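Nucleoporin NUP170 (PDB 5HAX) is a scaffold nucleoporin, a beta-propeller joined to an alpha-helical domain, that probably helps to build the inner ring of the nuclear pore complex. Local coordinates at residues R522-Q536 with S586-L598. Numbering follows the deposited sequence.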
ATOM      1  N   ARG A 522      17.166 -17.142 -10.302  1.00 52.85           N
ATOM      2  CA  ARG A 522      18.513 -16.600 -10.462  1.00 53.66           C
ATOM      3  C   ARG A 522      18.482 -15.142 -10.909  1.00 43.96           C
ATOM      4  O   ARG A 522      19.260 -14.322 -10.409  1.00 46.72           O
ATOM      5  CB  ARG A 522      19.308 -17.451 -11.453  1.00 60.18           C
ATOM      6  CG  ARG A 522      20.804 -17.138 -11.472  1.00 61.43           C
ATOM      7  CD  ARG A 522      21.587 -18.125 -12.332  1.00 71.00           C
ATOM      8  NE  ARG A 522      21.442 -19.505 -11.870  1.00 85.72           N
ATOM      9  CZ  ARG A 522      22.223 -20.088 -10.964  1.00 86.47           C
ATOM     10  NH1 ARG A 522      22.002 -21.349 -10.616  1.00 78.17           N
ATOM     11  NH2 ARG A 522      23.223 -19.418 -10.403  1.00 75.23           N
ATOM     12  N   VAL A 523      17.594 -14.794 -11.844  1.00 47.42           N
ATOM     13  CA  VAL A 523      17.579 -13.434 -12.383  1.00 44.88           C
ATOM     14  C   VAL A 523      17.231 -12.431 -11.289  1.00 50.50           C
ATOM     15  O   VAL A 523      17.909 -11.410 -11.121  1.00 42.04           O
ATOM     16  CB  VAL A 523      16.603 -13.336 -13.570  1.00 52.88           C
ATOM     17  CG1 VAL A 523      16.438 -11.883 -14.018  1.00 51.81           C
ATOM     18  CG2 VAL A 523      17.091 -14.195 -14.734  1.00 50.06           C
ATOM     19  N   GLU A 524      16.163 -12.701 -10.534  1.00 44.99           N
ATOM     20  CA  GLU A 524      15.768 -11.789  -9.464  1.00 45.28           C
ATOM     21  C   GLU A 524      16.866 -11.661  -8.414  1.00 43.02           C
ATOM     22  O   GLU A 524      17.099 -10.570  -7.879  1.00 43.22           O
ATOM     23  CB  GLU A 524      14.464 -12.265  -8.822  1.00 44.24           C
ATOM     24  CG  GLU A 524      13.233 -12.117  -9.716  1.00 43.25           C
ATOM     25  CD  GLU A 524      12.738 -10.683  -9.820  1.00 48.13           C
ATOM     26  OE1 GLU A 524      13.220  -9.819  -9.057  1.00 43.07           O
ATOM     27  OE2 GLU A 524      11.856 -10.423 -10.666  1.00 46.67           O
ATOM     28  N   THR A 525      17.559 -12.762  -8.112  1.00 42.10           N
ATOM     29  CA  THR A 525      18.620 -12.718  -7.111  1.00 42.82           C
ATOM     30  C   THR A 525      19.796 -11.879  -7.596  1.00 43.89           C
ATOM     31  O   THR A 525      20.331 -11.051  -6.849  1.00 47.84           O
ATOM     32  CB  THR A 525      19.084 -14.134  -6.769  1.00 45.66           C
ATOM     33  OG1 THR A 525      17.964 -14.926  -6.358  1.00 47.84           O
ATOM     34  CG2 THR A 525      20.118 -14.102  -5.648  1.00 46.95           C
ATOM     35  N   ILE A 526      20.226 -12.093  -8.841  1.00 46.68           N
ATOM     36  CA  ILE A 526      21.346 -11.328  -9.379  1.00 46.47           C
ATOM     37  C   ILE A 526      20.958  -9.866  -9.549  1.00 45.35           C
ATOM     38  O   ILE A 526      21.801  -8.972  -9.407  1.00 45.84           O
ATOM     39  CB  ILE A 526      21.820 -11.953 -10.707  1.00 46.31           C
ATOM     40  CG1 ILE A 526      22.335 -13.381 -10.475  1.00 48.78           C
ATOM     41  CG2 ILE A 526      22.903 -11.096 -11.366  1.00 49.71           C
ATOM     42  CD1 ILE A 526      23.561 -13.477  -9.577  1.00 50.56           C
ATOM     43  N   ALA A 527      19.687  -9.595  -9.853  1.00 43.30           N
ATOM     44  CA  ALA A 527      19.225  -8.213  -9.935  1.00 40.84           C
ATOM     45  C   ALA A 527      19.280  -7.536  -8.571  1.00 44.48           C
ATOM     46  O   ALA A 527      19.596  -6.345  -8.476  1.00 42.73           O
ATOM     47  CB  ALA A 527      17.807  -8.168 -10.502  1.00 47.44           C
ATOM     48  N   ALA A 528      18.976  -8.280  -7.505  1.00 43.43           N
ATOM     49  CA  ALA A 528      19.104  -7.730  -6.160  1.00 45.40           C
ATOM     50  C   ALA A 528      20.560  -7.428  -5.829  1.00 42.01           C
ATOM     51  O   ALA A 528      20.864  -6.387  -5.236  1.00 41.49           O
ATOM     52  CB  ALA A 528      18.511  -8.700  -5.138  1.00 42.54           C
ATOM     53  N   ALA A 529      21.473  -8.329  -6.202  1.00 46.75           N
ATOM     54  CA  ALA A 529      22.892  -8.082  -5.980  1.00 49.47           C
ATOM     55  C   ALA A 529      23.343  -6.828  -6.718  1.00 47.98           C
ATOM     56  O   ALA A 529      24.047  -5.980  -6.157  1.00 45.37           O
ATOM     57  CB  ALA A 529      23.710  -9.295  -6.423  1.00 52.46           C
ATOM     58  N   LEU A 530      22.937  -6.692  -7.980  1.00 46.88           N
ATOM     59  CA  LEU A 530      23.259  -5.490  -8.741  1.00 46.42           C
ATOM     60  C   LEU A 530      22.737  -4.245  -8.034  1.00 49.94           C
ATOM     61  O   LEU A 530      23.452  -3.245  -7.903  1.00 39.97           O
ATOM     62  CB  LEU A 530      22.674  -5.597 -10.150  1.00 42.20           C
ATOM     63  CG  LEU A 530      22.811  -4.359 -11.040  1.00 44.38           C
ATOM     64  CD1 LEU A 530      24.278  -4.007 -11.242  1.00 47.92           C
ATOM     65  CD2 LEU A 530      22.117  -4.589 -12.372  1.00 41.15           C
ATOM     66  N   ALA A 531      21.491  -4.297  -7.557  1.00 47.53           N
ATOM     67  CA  ALA A 531      20.906  -3.149  -6.871  1.00 42.90           C
ATOM     68  C   ALA A 531      21.688  -2.804  -5.610  1.00 49.60           C
ATOM     69  O   ALA A 531      22.043  -1.641  -5.386  1.00 46.24           O
ATOM     70  CB  ALA A 531      19.442  -3.432  -6.538  1.00 48.05           C
ATOM     71  N   VAL A 532      21.965  -3.805  -4.769  1.00 45.38           N
ATOM     72  CA  VAL A 532      22.749  -3.564  -3.560  1.00 44.11           C
ATOM     73  C   VAL A 532      24.124  -3.019  -3.923  1.00 51.69           C
ATOM     74  O   VAL A 532      24.621  -2.078  -3.292  1.00 51.55           O
ATOM     75  CB  VAL A 532      22.861  -4.854  -2.724  1.00 48.02           C
ATOM     76  CG1 VAL A 532      23.820  -4.659  -1.550  1.00 46.11           C
ATOM     77  CG2 VAL A 532      21.490  -5.286  -2.222  1.00 48.61           C
ATOM     78  N   ALA A 533      24.761  -3.600  -4.943  1.00 47.11           N
ATOM     79  CA  ALA A 533      26.061  -3.105  -5.384  1.00 53.65           C
ATOM     80  C   ALA A 533      25.999  -1.637  -5.780  1.00 55.86           C
ATOM     81  O   ALA A 533      26.983  -0.909  -5.613  1.00 58.02           O
ATOM     82  CB  ALA A 533      26.570  -3.945  -6.554  1.00 47.41           C
ATOM     83  N   CYS A 534      24.857  -1.183  -6.291  1.00 55.67           N
ATOM     84  CA  CYS A 534      24.671   0.204  -6.692  1.00 56.76           C
ATOM     85  C   CYS A 534      24.201   1.093  -5.546  1.00 54.10           C
ATOM     86  O   CYS A 534      23.873   2.260  -5.779  1.00 57.62           O
ATOM     87  CB  CYS A 534      23.675   0.282  -7.855  1.00 51.86           C
ATOM     88  SG  CYS A 534      24.297  -0.424  -9.396  1.00 48.40           S
ATOM     89  N   GLY A 535      24.157   0.572  -4.320  1.00 57.15           N
ATOM     90  CA  GLY A 535      23.811   1.361  -3.156  1.00 64.02           C
ATOM     91  C   GLY A 535      22.369   1.265  -2.711  1.00 70.52           C
ATOM     92  O   GLY A 535      21.994   1.944  -1.748  1.00 65.49           O
ATOM     93  N   GLN A 536      21.546   0.455  -3.374  1.00 56.22           N
ATOM     94  CA  GLN A 536      20.162   0.302  -2.949  1.00 62.62           C
ATOM     95  C   GLN A 536      20.100  -0.454  -1.629  1.00 66.33           C
ATOM     96  O   GLN A 536      20.851  -1.407  -1.401  1.00 64.94           O
ATOM     97  CB  GLN A 536      19.352  -0.426  -4.020  1.00 52.95           C
ATOM     98  CG  GLN A 536      19.267   0.322  -5.345  1.00 50.96           C
ATOM     99  CD  GLN A 536      18.385   1.556  -5.269  1.00 57.23           C
ATOM    100  OE1 GLN A 536      17.845   1.887  -4.213  1.00 56.67           O
ATOM    101  NE2 GLN A 536      18.231   2.238  -6.395  1.00 53.43           N
ATOM    102  N   SER A 586      22.040 -14.818 -17.185  1.00 60.59           N
ATOM    103  CA  SER A 586      21.208 -14.241 -16.139  1.00 62.61           C
ATOM    104  C   SER A 586      21.741 -12.891 -15.685  1.00 58.42           C
ATOM    105  O   SER A 586      20.973 -12.072 -15.169  1.00 51.53           O
ATOM    106  CB  SER A 586      21.121 -15.199 -14.951  1.00 50.85           C
ATOM    107  OG  SER A 586      20.535 -16.429 -15.340  1.00 70.56           O
ATOM    108  N   ARG A 587      23.039 -12.649 -15.872  1.00 58.45           N
ATOM    109  CA  ARG A 587      23.612 -11.342 -15.575  1.00 58.88           C
ATOM    110  C   ARG A 587      23.020 -10.268 -16.479  1.00 57.69           C
ATOM    111  O   ARG A 587      22.730  -9.154 -16.027  1.00 54.41           O
ATOM    112  CB  ARG A 587      25.131 -11.414 -15.735  1.00 61.04           C
ATOM    113  CG  ARG A 587      25.902 -10.281 -15.090  1.00 60.04           C
ATOM    114  CD  ARG A 587      27.406 -10.472 -15.261  1.00 61.71           C
ATOM    115  NE  ARG A 587      27.903 -11.673 -14.588  1.00 66.98           N
ATOM    116  CZ  ARG A 587      28.051 -12.865 -15.163  1.00 62.48           C
ATOM    117  NH1 ARG A 587      28.513 -13.886 -14.454  1.00 64.96           N
ATOM    118  NH2 ARG A 587      27.738 -13.048 -16.440  1.00 61.32           N
ATOM    119  N   HIS A 588      22.825 -10.587 -17.762  1.00 55.21           N
ATOM    120  CA  HIS A 588      22.228  -9.630 -18.688  1.00 52.18           C
ATOM    121  C   HIS A 588      20.770  -9.359 -18.340  1.00 50.27           C
ATOM    122  O   HIS A 588      20.346  -8.200 -18.261  1.00 48.29           O
ATOM    123  CB  HIS A 588      22.331 -10.144 -20.123  1.00 49.63           C
ATOM    124  CG  HIS A 588      21.436  -9.419 -21.080  1.00 50.14           C
ATOM    125  ND1 HIS A 588      20.115  -9.766 -21.271  1.00 47.80           N
ATOM    126  CD2 HIS A 588      21.664  -8.354 -21.883  1.00 48.46           C
ATOM    127  CE1 HIS A 588      19.571  -8.950 -22.156  1.00 47.11           C
ATOM    128  NE2 HIS A 588      20.490  -8.085 -22.544  1.00 51.85           N
ATOM    129  N   ASP A 589      19.980 -10.420 -18.160  1.00 49.03           N
ATOM    130  CA  ASP A 589      18.571 -10.245 -17.826  1.00 52.69           C
ATOM    131  C   ASP A 589      18.414  -9.440 -16.542  1.00 49.70           C
ATOM    132  O   ASP A 589      17.491  -8.626 -16.419  1.00 46.68           O
ATOM    133  CB  ASP A 589      17.893 -11.610 -17.692  1.00 52.80           C
ATOM    134  CG  ASP A 589      18.036 -12.461 -18.944  1.00 56.71           C
ATOM    135  OD1 ASP A 589      18.096 -11.891 -20.054  1.00 56.72           O
ATOM    136  OD2 ASP A 589      18.091 -13.703 -18.817  1.00 60.64           O
ATOM    137  N   ALA A 590      19.321  -9.643 -15.583  1.00 49.11           N
ATOM    138  CA  ALA A 590      19.279  -8.881 -14.340  1.00 46.50           C
ATOM    139  C   ALA A 590      19.504  -7.397 -14.595  1.00 53.80           C
ATOM    140  O   ALA A 590      18.822  -6.548 -14.008  1.00 46.60           O
ATOM    141  CB  ALA A 590      20.326  -9.420 -13.365  1.00 48.41           C
ATOM    142  N   LEU A 591      20.463  -7.062 -15.462  1.00 49.60           N
ATOM    143  CA  LEU A 591      20.705  -5.660 -15.787  1.00 45.29           C
ATOM    144  C   LEU A 591      19.502  -5.048 -16.489  1.00 42.11           C
ATOM    145  O   LEU A 591      19.115  -3.910 -16.197  1.00 42.74           O
ATOM    146  CB  LEU A 591      21.955  -5.531 -16.657  1.00 46.13           C
ATOM    147  CG  LEU A 591      22.296  -4.120 -17.143  1.00 53.30           C
ATOM    148  CD1 LEU A 591      22.573  -3.199 -15.965  1.00 52.39           C
ATOM    149  CD2 LEU A 591      23.482  -4.161 -18.095  1.00 55.76           C
ATOM    150  N   ALA A 592      18.897  -5.792 -17.418  1.00 41.76           N
ATOM    151  CA  ALA A 592      17.699  -5.310 -18.096  1.00 44.83           C
ATOM    152  C   ALA A 592      16.535  -5.169 -17.124  1.00 49.13           C
ATOM    153  O   ALA A 592      15.760  -4.208 -17.209  1.00 41.59           O
ATOM    154  CB  ALA A 592      17.331  -6.258 -19.234  1.00 44.65           C
ATOM    155  N   LEU A 593      16.394  -6.117 -16.196  1.00 45.37           N
ATOM    156  CA  LEU A 593      15.299  -6.056 -15.233  1.00 45.18           C
ATOM    157  C   LEU A 593      15.450  -4.848 -14.318  1.00 44.50           C
ATOM    158  O   LEU A 593      14.501  -4.079 -14.125  1.00 42.23           O
ATOM    159  CB  LEU A 593      15.252  -7.351 -14.420  1.00 45.65           C
ATOM    160  CG  LEU A 593      14.067  -7.538 -13.470  1.00 47.95           C
ATOM    161  CD1 LEU A 593      12.745  -7.491 -14.223  1.00 38.98           C
ATOM    162  CD2 LEU A 593      14.210  -8.852 -12.715  1.00 46.99           C
ATOM    163  N   TYR A 594      16.647  -4.658 -13.758  1.00 43.25           N
ATOM    164  CA  TYR A 594      16.893  -3.514 -12.888  1.00 40.25           C
ATOM    165  C   TYR A 594      16.653  -2.201 -13.623  1.00 45.55           C
ATOM    166  O   TYR A 594      15.938  -1.322 -13.129  1.00 44.35           O
ATOM    167  CB  TYR A 594      18.321  -3.578 -12.344  1.00 39.61           C
ATOM    168  CG  TYR A 594      18.663  -2.464 -11.383  1.00 46.31           C
ATOM    169  CD1 TYR A 594      17.821  -2.154 -10.325  1.00 46.98           C
ATOM    170  CD2 TYR A 594      19.833  -1.730 -11.526  1.00 50.09           C
ATOM    171  CE1 TYR A 594      18.128  -1.139  -9.440  1.00 48.26           C
ATOM    172  CE2 TYR A 594      20.150  -0.712 -10.644  1.00 46.40           C
ATOM    173  CZ  TYR A 594      19.295  -0.421  -9.603  1.00 48.03           C
ATOM    174  OH  TYR A 594      19.601   0.590  -8.721  1.00 42.77           O
ATOM    175  N   LEU A 595      17.245  -2.051 -14.813  1.00 47.57           N
ATOM    176  CA  LEU A 595      17.097  -0.808 -15.567  1.00 44.63           C
ATOM    177  C   LEU A 595      15.635  -0.522 -15.885  1.00 43.55           C
ATOM    178  O   LEU A 595      15.176   0.620 -15.751  1.00 44.15           O
ATOM    179  CB  LEU A 595      17.916  -0.874 -16.856  1.00 50.86           C
ATOM    180  CG  LEU A 595      17.747   0.313 -17.810  1.00 48.77           C
ATOM    181  CD1 LEU A 595      18.140   1.612 -17.125  1.00 48.99           C
ATOM    182  CD2 LEU A 595      18.557   0.098 -19.079  1.00 46.00           C
ATOM    183  N   THR A 596      14.895  -1.542 -16.323  1.00 39.12           N
ATOM    184  CA  THR A 596      13.483  -1.354 -16.642  1.00 50.05           C
ATOM    185  C   THR A 596      12.722  -0.817 -15.440  1.00 42.33           C
ATOM    186  O   THR A 596      11.950   0.142 -15.555  1.00 43.91           O
ATOM    187  CB  THR A 596      12.872  -2.675 -17.110  1.00 49.62           C
ATOM    188  OG1 THR A 596      13.533  -3.112 -18.305  1.00 46.74           O
ATOM    189  CG2 THR A 596      11.375  -2.517 -17.385  1.00 51.10           C
ATOM    190  N   ARG A 597      12.936  -1.421 -14.271  1.00 39.53           N
ATOM    191  CA  ARG A 597      12.194  -1.024 -13.081  1.00 42.47           C
ATOM    192  C   ARG A 597      12.561   0.386 -12.634  1.00 46.16           C
ATOM    193  O   ARG A 597      11.754   1.059 -11.984  1.00 51.30           O
ATOM    194  CB  ARG A 597      12.438  -2.041 -11.963  1.00 36.71           C
ATOM    195  CG  ARG A 597      11.782  -3.390 -12.237  1.00 38.10           C
ATOM    196  CD  ARG A 597      12.237  -4.475 -11.269  1.00 41.15           C
ATOM    197  NE  ARG A 597      11.451  -5.700 -11.427  1.00 38.14           N
ATOM    198  CZ  ARG A 597      11.692  -6.839 -10.783  1.00 37.70           C
ATOM    199  NH1 ARG A 597      12.707  -6.927  -9.932  1.00 40.33           N
ATOM    200  NH2 ARG A 597      10.919  -7.897 -10.994  1.00 42.76           N
ATOM    201  N   LEU A 598      13.761   0.857 -12.980  1.00 45.14           N
ATOM    202  CA  LEU A 598      14.138   2.227 -12.645  1.00 45.51           C
ATOM    203  C   LEU A 598      13.359   3.253 -13.464  1.00 41.83           C
ATOM    204  O   LEU A 598      13.184   4.392 -13.014  1.00 44.59           O
ATOM    205  CB  LEU A 598      15.640   2.433 -12.847  1.00 44.43           C
ATOM    206  CG  LEU A 598      16.599   1.726 -11.888  1.00 52.21           C
ATOM    207  CD1 LEU A 598      18.033   2.046 -12.286  1.00 57.73           C
ATOM    208  CD2 LEU A 598      16.348   2.110 -10.435  1.00 46.67           C
TER
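Helices 522-533 and 586-598 cross at -64° with their axes 8.1 Å apart at closest approach and the CA atoms of A527 and A590 nearest each other, a buried helix-helix crossing within the alpha-helical part that follows the beta-propeller of this nucleoporin. The close approach is consistent with the two alanines there: CB of A590 lies 3.6 Å from the backbone N of A527 and also touches CG2 of I526. Towards the start of both helices, V523 packs as a knob into the hole formed by S586, D589, A590 and L593; with CG1 anti to the backbone N (chi1 172°), its two methyls both rest against CB of D589. Flanking this knob, R597 grips E524 end-on, NH1 to OE1 at 3.1 Å and NH2 to the syn lone pair of OE2 at 2.7 Å, the two planes nearly coplanar. CG of L593 sits over the centre of the guanidinium, 3.6 Å above its plane, and flanking charges extend the pair, K415 bridging to E524 and D20 of helix 5-20 to R597. A glutamine in place of E524 would probably leave R597 and K415 without the carboxylate charge they share and weaken the tie between the helices. Further along, the Y594 ring has CA of A531 over one face and CD1 of L598, from its own helix, over the other, each offset toward the rim, while CD2 of L530 approaches obliquely, 3.8 Å from CD2 of Y594. Past the Schellman motif that ends helix 522-533, with G535 as its C-prime residue, Q536 turns back to the ring edge, where its NE2 donates to OH of Y594 at 3.2 Å, with the amide 81° from the ring plane.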